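Local atomic coordinates of LysR family transcriptional regulator (Vibrio vulnificus, PDB entry 5B7H), a protein that probably senses hydrogen peroxide and controls transcription as a DNA-binding LysR-type factor of the OxyR kind, present here as its regulatory domain alone. Residues Q15-L20 and N46-E51; G21-I26 and I70-V75; T59-G64 and G195-P200. The protein carries 1 engineered substitution. One frame throughout, in Å; residues are numbered along the deposited sequence.

Interaction 1 (Q15-L20 and N46-E51); sequences QGQLKL and NLLLRE
Asn46 N donates to Gly16 O at 2.8 Å, almost straight at 174°. Five backbone bonds join strands 16-20 and 46-51 in parallel. Leu18 spends both its N, on Asn46 O (2.9 Å), and its O, which takes Leu48 N (2.9 Å); Leu20 does the same with Leu48 O and Arg50 N. Lys19 N turns instead to Asp67, and Gln17 O is held by Arg204. Gln17 is fully stretched, CG anti to the backbone N (chi1 -180°), and runs across Leu48 with its amide carbon CD 3.3 Å from Leu48 CD1, a tight fit. The amide oxygen OE1 accepts from a water at 2.8 Å, and that same water accepts from Asn46 ND2 at 3.1 Å. On the opposite face from Gln17 and Leu48, Leu47 CD1 lies 3.9 Å from Leu18 CB. Helices 27-41 and 205-217 cover Leu18, Leu20 and Leu47 there, while Leu49 packs on Gln154 of the second subunit. With helix 27-41 the two strands form a beta-alpha-beta unit of the regulatory domain, and Glu51 bonds to Thr147 and Ser148 of the second subunit. The chemistry thus implies a two-faced sheet edge: leucines against helices and the partner subunit on one face, Leu48 buried under a water-bridged amide on the other.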
ATOM      1  N   GLN A  15     -13.477 -25.319  -1.863  1.00 34.77           N
ATOM      2  CA  GLN A  15     -14.679 -24.635  -2.281  1.00 38.37           C
ATOM      3  C   GLN A  15     -15.142 -23.714  -1.163  1.00 30.22           C
ATOM      4  O   GLN A  15     -14.830 -23.910   0.015  1.00 40.86           O
ATOM      5  CB  GLN A  15     -15.779 -25.635  -2.648  1.00 46.01           C
ATOM      6  CG  GLN A  15     -15.364 -26.580  -3.753  1.00 56.74           C
ATOM      7  CD  GLN A  15     -16.541 -27.057  -4.580  1.00 67.54           C
ATOM      8  OE1 GLN A  15     -17.562 -26.367  -4.700  1.00 70.50           O
ATOM      9  NE2 GLN A  15     -16.411 -28.250  -5.149  1.00 71.97           N
ATOM     10  N   GLY A  16     -15.882 -22.696  -1.550  1.00 25.46           N
ATOM     11  CA  GLY A  16     -16.528 -21.873  -0.558  1.00 20.64           C
ATOM     12  C   GLY A  16     -15.694 -20.649  -0.242  1.00 25.31           C
ATOM     13  O   GLY A  16     -14.876 -20.206  -1.046  1.00 26.81           O
ATOM     14  N   GLN A  17     -15.834 -20.128   0.957  1.00 20.98           N
ATOM     15  CA  GLN A  17     -15.249 -18.841   1.294  1.00 17.79           C
ATOM     16  C   GLN A  17     -14.153 -19.024   2.334  1.00 19.81           C
ATOM     17  O   GLN A  17     -14.271 -19.854   3.238  1.00 22.94           O
ATOM     18  CB  GLN A  17     -16.342 -17.968   1.821  1.00 24.49           C
ATOM     19  CG  GLN A  17     -15.957 -16.605   2.215  1.00 32.96           C
ATOM     20  CD  GLN A  17     -17.171 -15.866   2.706  1.00 36.68           C
ATOM     21  OE1 GLN A  17     -17.946 -15.329   1.903  1.00 42.90           O
ATOM     22  NE2 GLN A  17     -17.358 -15.839   4.031  1.00 28.59           N
ATOM     23  N   LEU A  18     -13.072 -18.252   2.188  1.00 14.10           N
ATOM     24  CA  LEU A  18     -11.989 -18.230   3.155  1.00 14.26           C
ATOM     25  C   LEU A  18     -11.677 -16.771   3.462  1.00 12.89           C
ATOM     26  O   LEU A  18     -11.577 -15.979   2.520  1.00 13.75           O
ATOM     27  CB  LEU A  18     -10.780 -18.914   2.525  1.00 21.65           C
ATOM     28  CG  LEU A  18      -9.675 -19.466   3.373  1.00 27.12           C
ATOM     29  CD1 LEU A  18     -10.293 -20.525   4.274  1.00 21.13           C
ATOM     30  CD2 LEU A  18      -8.641 -20.073   2.434  1.00 31.38           C
ATOM     31  N   LYS A  19     -11.549 -16.422   4.753  1.00 10.42           N
ATOM     32  CA  LYS A  19     -11.083 -15.115   5.198  1.00  8.50           C
ATOM     33  C   LYS A  19      -9.590 -15.182   5.485  1.00  9.01           C
ATOM     34  O   LYS A  19      -9.157 -15.849   6.423  1.00 10.01           O
ATOM     35  CB  LYS A  19     -11.874 -14.578   6.407  1.00 11.89           C
ATOM     36  CG  LYS A  19     -13.371 -14.400   6.072  1.00 13.25           C
ATOM     37  CD  LYS A  19     -14.202 -14.151   7.303  1.00 20.87           C
ATOM     38  CE  LYS A  19     -15.449 -13.352   7.003  1.00 24.48           C
ATOM     39  NZ  LYS A  19     -16.190 -13.119   8.274  1.00 22.57           N
ATOM     40  N   LEU A  20      -8.815 -14.439   4.726  1.00  7.54           N
ATOM     41  CA  LEU A  20      -7.357 -14.528   4.803  1.00  7.37           C
ATOM     42  C   LEU A  20      -6.797 -13.154   5.139  1.00  6.82           C
ATOM     43  O   LEU A  20      -7.149 -12.169   4.490  1.00  7.87           O
ATOM     44  CB  LEU A  20      -6.770 -15.042   3.457  1.00  7.79           C
ATOM     45  CG  LEU A  20      -5.251 -15.206   3.429  1.00  9.05           C
ATOM     46  CD1 LEU A  20      -4.919 -16.396   2.451  1.00 12.88           C
ATOM     47  CD2 LEU A  20      -4.554 -13.937   2.969  1.00  8.11           C
ATOM     48  N   ASN A  46     -13.581 -18.490  -2.813  1.00 14.14           N
ATOM     49  CA  ASN A  46     -13.752 -17.042  -2.737  1.00 12.06           C
ATOM     50  C   ASN A  46     -12.885 -16.567  -1.587  1.00 16.12           C
ATOM     51  O   ASN A  46     -13.066 -17.022  -0.452  1.00 17.98           O
ATOM     52  CB  ASN A  46     -15.213 -16.671  -2.468  1.00 16.07           C
ATOM     53  CG  ASN A  46     -16.085 -16.847  -3.691  1.00 18.57           C
ATOM     54  OD1 ASN A  46     -15.603 -17.247  -4.748  1.00 19.02           O
ATOM     55  ND2 ASN A  46     -17.357 -16.534  -3.567  1.00 23.42           N
ATOM     56  N   LEU A  47     -11.938 -15.664  -1.868  1.00 12.17           N
ATOM     57  CA  LEU A  47     -10.968 -15.239  -0.877  1.00 10.46           C
ATOM     58  C   LEU A  47     -11.312 -13.829  -0.424  1.00 13.75           C
ATOM     59  O   LEU A  47     -11.084 -12.870  -1.165  1.00 15.29           O
ATOM     60  CB  LEU A  47      -9.567 -15.321  -1.495  1.00 18.94           C
ATOM     61  CG  LEU A  47      -8.322 -15.591  -0.698  1.00 29.60           C
ATOM     62  CD1 LEU A  47      -8.475 -16.838   0.167  1.00 25.01           C
ATOM     63  CD2 LEU A  47      -7.187 -15.728  -1.705  1.00 20.97           C
ATOM     64  N   LEU A  48     -11.858 -13.688   0.791  1.00 10.28           N
ATOM     65  CA  LEU A  48     -12.100 -12.401   1.431  1.00 10.10           C
ATOM     66  C   LEU A  48     -10.792 -12.033   2.112  1.00 12.92           C
ATOM     67  O   LEU A  48     -10.168 -12.894   2.745  1.00 17.09           O
ATOM     68  CB  LEU A  48     -13.234 -12.504   2.464  1.00  9.83           C
ATOM     69  CG  LEU A  48     -14.572 -12.837   1.804  1.00 11.47           C
ATOM     70  CD1 LEU A  48     -15.592 -12.992   2.896  1.00 17.95           C
ATOM     71  CD2 LEU A  48     -15.019 -11.643   0.956  1.00 13.03           C
ATOM     72  N   LEU A  49     -10.344 -10.809   1.941  1.00  7.96           N
ATOM     73  CA  LEU A  49      -8.980 -10.430   2.289  1.00  7.49           C
ATOM     74  C   LEU A  49      -8.974  -9.310   3.312  1.00  7.67           C
ATOM     75  O   LEU A  49      -9.763  -8.353   3.203  1.00  9.78           O
ATOM     76  CB  LEU A  49      -8.166  -9.978   1.048  1.00  8.06           C
ATOM     77  CG  LEU A  49      -7.985 -11.071   0.001  1.00  7.50           C
ATOM     78  CD1 LEU A  49      -7.268 -10.421  -1.188  1.00 10.36           C
ATOM     79  CD2 LEU A  49      -7.084 -12.135   0.577  1.00  9.40           C
ATOM     80  N   ARG A  50      -8.056  -9.388   4.275  1.00  7.37           N
ATOM     81  CA  ARG A  50      -7.828  -8.337   5.264  1.00  7.44           C
ATOM     82  C   ARG A  50      -6.354  -8.013   5.334  1.00  7.90           C
ATOM     83  O   ARG A  50      -5.525  -8.927   5.453  1.00  9.55           O
ATOM     84  CB  ARG A  50      -8.280  -8.870   6.636  1.00  9.03           C
ATOM     85  CG  ARG A  50      -7.774  -8.071   7.817  1.00 16.22           C
ATOM     86  CD  ARG A  50      -8.548  -6.829   8.045  1.00 16.41           C
ATOM     87  NE  ARG A  50      -9.973  -7.142   8.055  1.00 20.18           N
ATOM     88  CZ  ARG A  50     -10.644  -7.714   9.069  1.00 30.36           C
ATOM     89  NH1 ARG A  50     -10.026  -8.050  10.223  1.00 23.33           N
ATOM     90  NH2 ARG A  50     -11.955  -7.971   8.916  1.00 22.20           N
ATOM     91  N   GLU A  51      -5.996  -6.739   5.213  1.00  7.82           N
ATOM     92  CA  GLU A  51      -4.620  -6.302   5.352  1.00  8.14           C
ATOM     93  C   GLU A  51      -4.494  -5.575   6.685  1.00  8.81           C
ATOM     94  O   GLU A  51      -5.269  -4.651   6.985  1.00 10.06           O
ATOM     95  CB  GLU A  51      -4.231  -5.390   4.176  1.00  7.97           C
ATOM     96  CG  GLU A  51      -2.798  -4.904   4.300  1.00 11.77           C
ATOM     97  CD  GLU A  51      -2.335  -4.070   3.097  1.00 12.18           C
ATOM     98  OE1 GLU A  51      -1.650  -3.044   3.357  1.00 16.41           O
ATOM     99  OE2 GLU A  51      -2.664  -4.400   1.950  1.00 16.15           O
TER
HETATM  100  O   HOH W   1     -17.825 -15.204  -0.849  1.00 39.74           O

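Interaction 2 (G21-I26 and I70-V75); sequences GCIPTI and ILALPV. With SO4 (sulfate ion), chain C.
Gly21 O takes Ile70 N at 2.8 Å, nearly straight at 163°, the one hydrogen bond between 21-26 and 70-75; Gly21 also pairs with Val68. Further along, where the first strand has ended, the side chains pack closely. Ile26 lays CD1 on the backbone of the second strand, 3.7 Å from Leu71 C. Ile23 has CG1 between its backbone N and carbonyl carbon (chi1 59°), which carries CD1 across to Ala72, 3.8 Å from its CB, while the other branch, CG2, meets Leu71 CD2 at 3.8 Å, the two side chains crossing at about a right angle. Strands 16-22 and 68-73 are neighbours in the central sheet of the LysR effector domain, a periplasmic-binding-protein-like fold, and here the first strand gives way to a loop. The backbones part beyond Cys22, and the isoleucines bridge the widening: Ile23 N stands 3.7 Å from Ile70 O, both buried without a partner in the model. Next to Ile23 the loop holds a sulfate, probably from the crystallisation liquor, with Ile23 CD1 between Ala72 and the ion, 3.4 Å from its O3. Thr25 N at 2.9 Å and Thr25 OG1 at 2.7 Å grip that O3. His123, Ser124 and Leu125 complete the site, and Arg192 is a second partner of Thr25 OG1.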
ATOM      1  N   GLY A  21      -5.905 -13.097   6.124  1.00  8.37           N
ATOM      2  CA  GLY A  21      -5.247 -11.869   6.522  1.00  7.00           C
ATOM      3  C   GLY A  21      -3.805 -11.887   6.041  1.00  7.21           C
ATOM      4  O   GLY A  21      -3.165 -12.936   5.997  1.00  8.10           O
ATOM      5  N   CYS A  22      -3.278 -10.713   5.750  1.00  6.76           N
ATOM      6  CA  CYS A  22      -1.910 -10.623   5.279  1.00  6.57           C
ATOM      7  C   CYS A  22      -1.322  -9.261   5.622  1.00  7.39           C
ATOM      8  O   CYS A  22      -2.052  -8.268   5.684  1.00  7.24           O
ATOM      9  CB  CYS A  22      -1.931 -10.832   3.759  1.00  8.17           C
ATOM     10  SG  CYS A  22      -0.280 -11.008   2.976  1.00  9.13           S
ATOM     11  N   ILE A  23      -0.016  -9.223   5.888  1.00  7.20           N
ATOM     12  CA  ILE A  23       0.672  -7.987   6.302  1.00  8.50           C
ATOM     13  C   ILE A  23       0.943  -7.028   5.150  1.00  8.09           C
ATOM     14  O   ILE A  23       1.037  -7.434   3.973  1.00  7.43           O
ATOM     15  CB  ILE A  23       1.985  -8.288   7.054  1.00  8.13           C
ATOM     16  CG1 ILE A  23       2.928  -9.085   6.178  1.00  8.62           C
ATOM     17  CG2 ILE A  23       1.644  -9.050   8.373  1.00 10.14           C
ATOM     18  CD1 ILE A  23       4.327  -9.220   6.839  1.00  7.29           C
ATOM     19  N   PRO A  24       1.107  -5.734   5.454  1.00  7.08           N
ATOM     20  CA  PRO A  24       1.243  -4.747   4.374  1.00  8.21           C
ATOM     21  C   PRO A  24       2.451  -4.933   3.462  1.00  8.01           C
ATOM     22  O   PRO A  24       2.375  -4.470   2.327  1.00 10.11           O
ATOM     23  CB  PRO A  24       1.333  -3.411   5.126  1.00  9.91           C
ATOM     24  CG  PRO A  24       0.609  -3.674   6.392  1.00  9.08           C
ATOM     25  CD  PRO A  24       0.976  -5.092   6.770  1.00  9.64           C
ATOM     26  N   THR A  25       3.571  -5.527   3.911  1.00  7.46           N
ATOM     27  CA  THR A  25       4.727  -5.699   3.008  1.00  6.38           C
ATOM     28  C   THR A  25       4.687  -7.017   2.249  1.00  7.05           C
ATOM     29  O   THR A  25       5.680  -7.373   1.585  1.00  8.66           O
ATOM     30  CB  THR A  25       6.059  -5.555   3.762  1.00  8.94           C
ATOM     31  OG1 THR A  25       6.194  -6.568   4.772  1.00  9.13           O
ATOM     32  CG2 THR A  25       6.158  -4.158   4.395  1.00  8.33           C
ATOM     33  N   ILE A  26       3.589  -7.778   2.348  1.00  7.32           N
ATOM     34  CA  ILE A  26       3.366  -8.949   1.511  1.00  6.47           C
ATOM     35  C   ILE A  26       2.132  -8.762   0.641  1.00  8.44           C
ATOM     36  O   ILE A  26       2.167  -9.045  -0.562  1.00  8.03           O
ATOM     37  CB  ILE A  26       3.231 -10.243   2.358  1.00  6.45           C
ATOM     38  CG1 ILE A  26       4.518 -10.527   3.149  1.00  7.51           C
ATOM     39  CG2 ILE A  26       2.867 -11.419   1.438  1.00  7.26           C
ATOM     40  CD1 ILE A  26       4.351 -11.743   4.080  1.00  9.19           C
ATOM     41  N   ILE A  70      -1.226 -15.018   6.123  1.00  6.84           N
ATOM     42  CA  ILE A  70       0.083 -15.100   5.485  1.00  7.56           C
ATOM     43  C   ILE A  70       0.924 -14.031   6.158  1.00  8.31           C
ATOM     44  O   ILE A  70       0.621 -12.818   6.054  1.00 10.13           O
ATOM     45  CB  ILE A  70       0.011 -14.945   3.956  1.00  7.34           C
ATOM     46  CG1 ILE A  70      -0.816 -16.086   3.336  1.00  8.75           C
ATOM     47  CG2 ILE A  70       1.435 -14.875   3.415  1.00  8.88           C
ATOM     48  CD1 ILE A  70      -1.044 -15.955   1.745  1.00 11.86           C
ATOM     49  N   LEU A  71       1.953 -14.481   6.869  1.00  8.05           N
ATOM     50  CA  LEU A  71       2.811 -13.613   7.661  1.00  8.16           C
ATOM     51  C   LEU A  71       4.250 -13.784   7.220  1.00  8.14           C
ATOM     52  O   LEU A  71       4.627 -14.776   6.596  1.00  9.47           O
ATOM     53  CB  LEU A  71       2.739 -14.001   9.164  1.00 10.48           C
ATOM     54  CG  LEU A  71       1.391 -13.876   9.904  1.00  8.22           C
ATOM     55  CD1 LEU A  71       1.551 -14.138  11.375  1.00 12.58           C
ATOM     56  CD2 LEU A  71       0.830 -12.477   9.699  1.00 11.31           C
ATOM     57  N   ALA A  72       5.063 -12.787   7.569  1.00  8.02           N
ATOM     58  CA  ALA A  72       6.515 -12.978   7.629  1.00  7.45           C
ATOM     59  C   ALA A  72       6.900 -13.555   8.995  1.00  7.65           C
ATOM     60  O   ALA A  72       6.420 -13.094  10.038  1.00  8.62           O
ATOM     61  CB  ALA A  72       7.235 -11.650   7.362  1.00  9.10           C
ATOM     62  N   LEU A  73       7.727 -14.604   8.971  1.00  9.46           N
ATOM     63  CA  LEU A  73       8.140 -15.289  10.186  1.00 11.88           C
ATOM     64  C   LEU A  73       9.651 -15.148  10.364  1.00 12.98           C
ATOM     65  O   LEU A  73      10.381 -14.967   9.390  1.00 12.35           O
ATOM     66  CB  LEU A  73       7.746 -16.774  10.101  1.00 11.70           C
ATOM     67  CG  LEU A  73       6.230 -17.042  10.028  1.00 15.27           C
ATOM     68  CD1 LEU A  73       6.070 -18.594   9.980  1.00 16.06           C
ATOM     69  CD2 LEU A  73       5.403 -16.466  11.180  1.00 18.89           C
ATOM     70  N   PRO A  74      10.164 -15.229  11.599  1.00 12.38           N
ATOM     71  CA  PRO A  74       9.439 -15.508  12.826  1.00 11.18           C
ATOM     72  C   PRO A  74       8.847 -14.278  13.456  1.00 13.22           C
ATOM     73  O   PRO A  74       9.436 -13.150  13.459  1.00 13.74           O
ATOM     74  CB  PRO A  74      10.533 -16.070  13.743  1.00 14.74           C
ATOM     75  CG  PRO A  74      11.785 -15.321  13.317  1.00 15.60           C
ATOM     76  CD  PRO A  74      11.632 -15.108  11.813  1.00 13.95           C
ATOM     77  N   VAL A  75       7.664 -14.486  14.021  1.00 12.63           N
ATOM     78  CA  VAL A  75       7.015 -13.531  14.924  1.00 13.83           C
ATOM     79  C   VAL A  75       6.369 -14.386  16.015  1.00 17.77           C
ATOM     80  O   VAL A  75       6.265 -15.598  15.888  1.00 18.74           O
ATOM     81  CB  VAL A  75       5.989 -12.615  14.240  1.00 14.21           C
ATOM     82  CG1 VAL A  75       6.678 -11.678  13.238  1.00 15.09           C
ATOM     83  CG2 VAL A  75       4.932 -13.415  13.477  1.00 14.77           C
TER
HETATM   84  S   SO4 C 401       4.868  -5.125   7.790  1.00 16.69           S
HETATM   85  O1  SO4 C 401       4.670  -6.020   9.009  1.00 23.82           O
HETATM   86  O2  SO4 C 401       6.308  -4.763   7.779  1.00 14.54           O
HETATM   87  O3  SO4 C 401       4.429  -5.874   6.628  1.00 12.97           O
HETATM   88  O4  SO4 C 401       4.044  -3.946   7.951  1.00 21.18           O

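Interaction 3 (T59-G64 and G195-P200). With SO4 (sulfate ion), chain D.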
ATOM      1  N   THR A  59      -4.707 -11.183  16.590  1.00 10.52           N
ATOM      2  CA  THR A  59      -5.916 -11.048  17.408  1.00 13.47           C
ATOM      3  C   THR A  59      -7.163 -11.467  16.625  1.00 12.45           C
ATOM      4  O   THR A  59      -7.993 -12.242  17.124  1.00 12.66           O
ATOM      5  CB  THR A  59      -6.022  -9.597  17.825  1.00 12.62           C
ATOM      6  OG1 THR A  59      -4.840  -9.247  18.576  1.00 16.09           O
ATOM      7  CG2 THR A  59      -7.294  -9.367  18.655  1.00 13.94           C
ATOM      8  N   ALA A  60      -7.263 -11.031  15.359  1.00 10.26           N
ATOM      9  CA  ALA A  60      -8.410 -11.429  14.559  1.00 11.26           C
ATOM     10  C   ALA A  60      -8.438 -12.936  14.332  1.00 11.81           C
ATOM     11  O   ALA A  60      -9.514 -13.559  14.391  1.00 12.24           O
ATOM     12  CB  ALA A  60      -8.336 -10.714  13.209  1.00 11.78           C
ATOM     13  N   LEU A  61      -7.258 -13.555  14.137  1.00 10.03           N
ATOM     14  CA  LEU A  61      -7.221 -14.993  13.973  1.00 10.38           C
ATOM     15  C   LEU A  61      -7.664 -15.704  15.248  1.00 10.95           C
ATOM     16  O   LEU A  61      -8.456 -16.654  15.180  1.00 11.26           O
ATOM     17  CB  LEU A  61      -5.790 -15.416  13.610  1.00  9.30           C
ATOM     18  CG  LEU A  61      -5.609 -16.927  13.367  1.00  9.34           C
ATOM     19  CD1 LEU A  61      -6.415 -17.445  12.148  1.00 10.28           C
ATOM     20  CD2 LEU A  61      -4.091 -17.280  13.317  1.00  9.16           C
ATOM     21  N   ARG A  62      -7.137 -15.275  16.406  0.64 10.75           N
ATOM     22  CA  ARG A  62      -7.533 -15.877  17.682  0.64 11.52           C
ATOM     23  C   ARG A  62      -9.035 -15.799  17.844  0.64 13.85           C
ATOM     24  O   ARG A  62      -9.688 -16.778  18.273  0.64 12.46           O
ATOM     25  CB  ARG A  62      -6.878 -15.076  18.804  0.64 11.91           C
ATOM     26  CG  ARG A  62      -5.441 -15.507  19.053  0.64 14.44           C
ATOM     27  CD  ARG A  62      -4.885 -15.043  20.425  0.64 15.44           C
ATOM     28  NE  ARG A  62      -5.057 -13.626  20.730  0.64 17.36           N
ATOM     29  CZ  ARG A  62      -4.264 -12.634  20.298  0.64 26.91           C
ATOM     30  NH1 ARG A  62      -3.195 -12.874  19.535  0.64 23.14           N
ATOM     31  NH2 ARG A  62      -4.540 -11.389  20.652  0.64 26.73           N
ATOM     32  N   HIS A  63      -9.597 -14.639  17.488  1.00 15.47           N
ATOM     33  CA  HIS A  63     -11.018 -14.357  17.703  1.00 15.86           C
ATOM     34  C   HIS A  63     -11.911 -14.977  16.626  1.00 17.14           C
ATOM     35  O   HIS A  63     -13.121 -14.747  16.623  1.00 18.56           O
ATOM     36  CB  HIS A  63     -11.215 -12.845  17.743  1.00 15.27           C
ATOM     37  CG  HIS A  63     -10.690 -12.198  19.000  1.00 17.40           C
ATOM     38  ND1 HIS A  63     -10.972 -10.894  19.331  1.00 35.66           N
ATOM     39  CD2 HIS A  63      -9.920 -12.673  20.006  1.00 22.01           C
ATOM     40  CE1 HIS A  63     -10.414 -10.595  20.493  1.00 30.06           C
ATOM     41  NE2 HIS A  63      -9.775 -11.661  20.930  1.00 24.09           N
ATOM     42  N   GLY A  64     -11.344 -15.724  15.678  1.00 13.93           N
ATOM     43  CA  GLY A  64     -12.140 -16.400  14.683  1.00 14.65           C
ATOM     44  C   GLY A  64     -12.736 -15.477  13.653  1.00 13.68           C
ATOM     45  O   GLY A  64     -13.643 -15.882  12.916  1.00 16.37           O
ATOM     46  N   GLY A 195       5.117 -17.529   5.833  1.00  9.44           N
ATOM     47  CA  GLY A 195       4.384 -18.700   6.263  1.00 11.60           C
ATOM     48  C   GLY A 195       2.898 -18.459   6.378  1.00  7.78           C
ATOM     49  O   GLY A 195       2.431 -17.328   6.356  1.00  9.48           O
ATOM     50  N   LEU A 196       2.170 -19.566   6.490  1.00  8.01           N
ATOM     51  CA  LEU A 196       0.737 -19.553   6.757  1.00  7.37           C
ATOM     52  C   LEU A 196       0.539 -19.887   8.234  1.00  8.22           C
ATOM     53  O   LEU A 196       1.252 -20.728   8.795  1.00  8.68           O
ATOM     54  CB  LEU A 196      -0.055 -20.563   5.918  1.00  9.92           C
ATOM     55  CG  LEU A 196      -0.484 -19.992   4.545  1.00 11.13           C
ATOM     56  CD1 LEU A 196       0.760 -19.668   3.631  1.00 15.64           C
ATOM     57  CD2 LEU A 196      -1.487 -20.987   3.866  1.00 18.43           C
ATOM     58  N   VAL A 197      -0.453 -19.267   8.849  1.00  7.53           N
ATOM     59  CA  VAL A 197      -0.718 -19.426  10.287  1.00  8.68           C
ATOM     60  C   VAL A 197      -2.217 -19.584  10.490  1.00  8.00           C
ATOM     61  O   VAL A 197      -3.003 -18.798   9.946  1.00  7.83           O
ATOM     62  CB  VAL A 197      -0.231 -18.197  11.073  1.00  8.94           C
ATOM     63  CG1 VAL A 197      -0.454 -18.373  12.602  1.00  9.76           C
ATOM     64  CG2 VAL A 197       1.286 -17.998  10.827  1.00 10.71           C
ATOM     65  N   TRP A 198      -2.626 -20.532  11.346  1.00  8.43           N
ATOM     66  CA  TRP A 198      -4.054 -20.800  11.552  1.00  8.74           C
ATOM     67  C   TRP A 198      -4.274 -21.382  12.944  1.00  9.21           C
ATOM     68  O   TRP A 198      -3.324 -21.677  13.664  1.00  9.31           O
ATOM     69  CB  TRP A 198      -4.663 -21.728  10.502  1.00  8.91           C
ATOM     70  CG  TRP A 198      -4.079 -23.115  10.431  1.00  9.20           C
ATOM     71  CD1 TRP A 198      -4.549 -24.237  11.076  1.00 10.01           C
ATOM     72  CD2 TRP A 198      -2.981 -23.544   9.603  1.00 10.47           C
ATOM     73  NE1 TRP A 198      -3.797 -25.366  10.689  1.00 11.60           N
ATOM     74  CE2 TRP A 198      -2.829 -24.942   9.796  1.00 10.90           C
ATOM     75  CE3 TRP A 198      -2.100 -22.877   8.742  1.00 11.52           C
ATOM     76  CZ2 TRP A 198      -1.819 -25.693   9.140  1.00 13.51           C
ATOM     77  CZ3 TRP A 198      -1.094 -23.642   8.077  1.00 14.78           C
ATOM     78  CH2 TRP A 198      -0.986 -25.039   8.286  1.00 15.99           C
ATOM     79  N   ARG A 199      -5.542 -21.584  13.311  1.00  9.59           N
ATOM     80  CA  ARG A 199      -5.855 -22.098  14.662  1.00 10.12           C
ATOM     81  C   ARG A 199      -5.783 -23.611  14.674  1.00 10.51           C
ATOM     82  O   ARG A 199      -6.333 -24.264  13.779  1.00 10.60           O
ATOM     83  CB  ARG A 199      -7.256 -21.716  15.064  1.00 10.47           C
ATOM     84  CG  ARG A 199      -7.437 -20.193  15.207  1.00 10.22           C
ATOM     85  CD  ARG A 199      -8.827 -19.851  15.756  1.00 10.74           C
ATOM     86  NE  ARG A 199      -9.905 -20.295  14.888  1.00 12.63           N
ATOM     87  CZ  ARG A 199     -10.256 -19.643  13.770  1.00 13.55           C
ATOM     88  NH1 ARG A 199      -9.628 -18.513  13.404  1.00 11.33           N
ATOM     89  NH2 ARG A 199     -11.223 -20.151  13.008  1.00 17.56           N
ATOM     90  N   PRO A 200      -5.146 -24.210  15.684  1.00 10.83           N
ATOM     91  CA  PRO A 200      -5.117 -25.690  15.755  1.00 11.30           C
ATOM     92  C   PRO A 200      -6.489 -26.320  15.795  1.00 14.25           C
ATOM     93  O   PRO A 200      -6.637 -27.478  15.368  1.00 19.41           O
ATOM     94  CB  PRO A 200      -4.417 -25.967  17.095  1.00 13.12           C
ATOM     95  CG  PRO A 200      -3.663 -24.724  17.446  1.00 13.75           C
ATOM     96  CD  PRO A 200      -4.367 -23.540  16.753  1.00 10.83           C
TER
HETATM   97  S   SO4 D 402     -13.484 -23.140  12.308  1.00 39.81           S
HETATM   98  O1  SO4 D 402     -13.198 -24.534  11.955  1.00 37.62           O
HETATM   99  O2  SO4 D 402     -12.684 -22.743  13.482  1.00 44.95           O
HETATM  100  O3  SO4 D 402     -14.913 -22.963  12.532  1.00 55.70           O
HETATM  101  O4  SO4 D 402     -13.167 -22.327  11.139  1.00 55.49           O
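Leu61 O has two donors, one from its own helix end and one from far along the chain: Gly64 N reaches back to it at 3.1 Å, and Arg199 NH1 donates to it at 2.8 Å. The arginine bond uses a lone pair in the carbonyl plane, though it is bent, with 142° at the hydrogen, and the oxygen lies 23° out of the guanidinium plane. NH1 has a second acceptor in Leu66 O. The arginine chain is extended at first, then kinks about CG-CD (chi3 -61°), swinging the guanidinium in beside the helix end. There Gly64 covers one of its faces, CA 3.5 Å from Arg199 NH1 and displaced toward the rim. The other terminal nitrogen, NH2, points to O2 of a sulfate at 3.0 Å along an almost linear N-H, and the sulfur lies in the guanidinium plane; Ser203 N also binds this ion, which probably came from the crystallisation liquor.

Gly64 closes helix 54-62 with a Schellman motif, its positive phi letting the chain turn off the last helical turn, and the arginine joins the carbonyl that this cap already uses. The helix packs on one face of the central sheet of the alpha/beta domain. Leu61, with CG anti to the backbone N, reaches down to strand 180-198: CD2 meets Val197 CG1 at 3.9 Å, the side chains crossing at about a right angle, and also rests 3.9 Å from Trp198 CA. CD1 lies 3.6 Å from Arg199 NH1, as the leucine and the arginine slide past each other in opposite directions. Trp198 itself turns away from the helix, and its ring meets Phe208 of helix 205-217.

All three contacts belong to one mixed sheet, in which strands 45-51, 16-22, 68-73 and 180-198 follow side by side. Interactions 1 and 2 share strand 16-22, their centres about 16 Å apart, and join where Arg50 O probably bonds Cys22 N. Interactions 2 and 3, with centres about 12 Å apart, meet where Leu71 O lies 2.9 Å from Gly195 N, a probable hydrogen bond. Interaction 1 closes along the chain before interaction 3 opens, whereas the segments of interaction 2 alternate with those of both. The sheet is therefore built from sequence-distant pieces: interaction 1 is at the edge that faces the second subunit, interaction 2 near the chain's centre, and interaction 3 brings helix 54-62 onto the late strand.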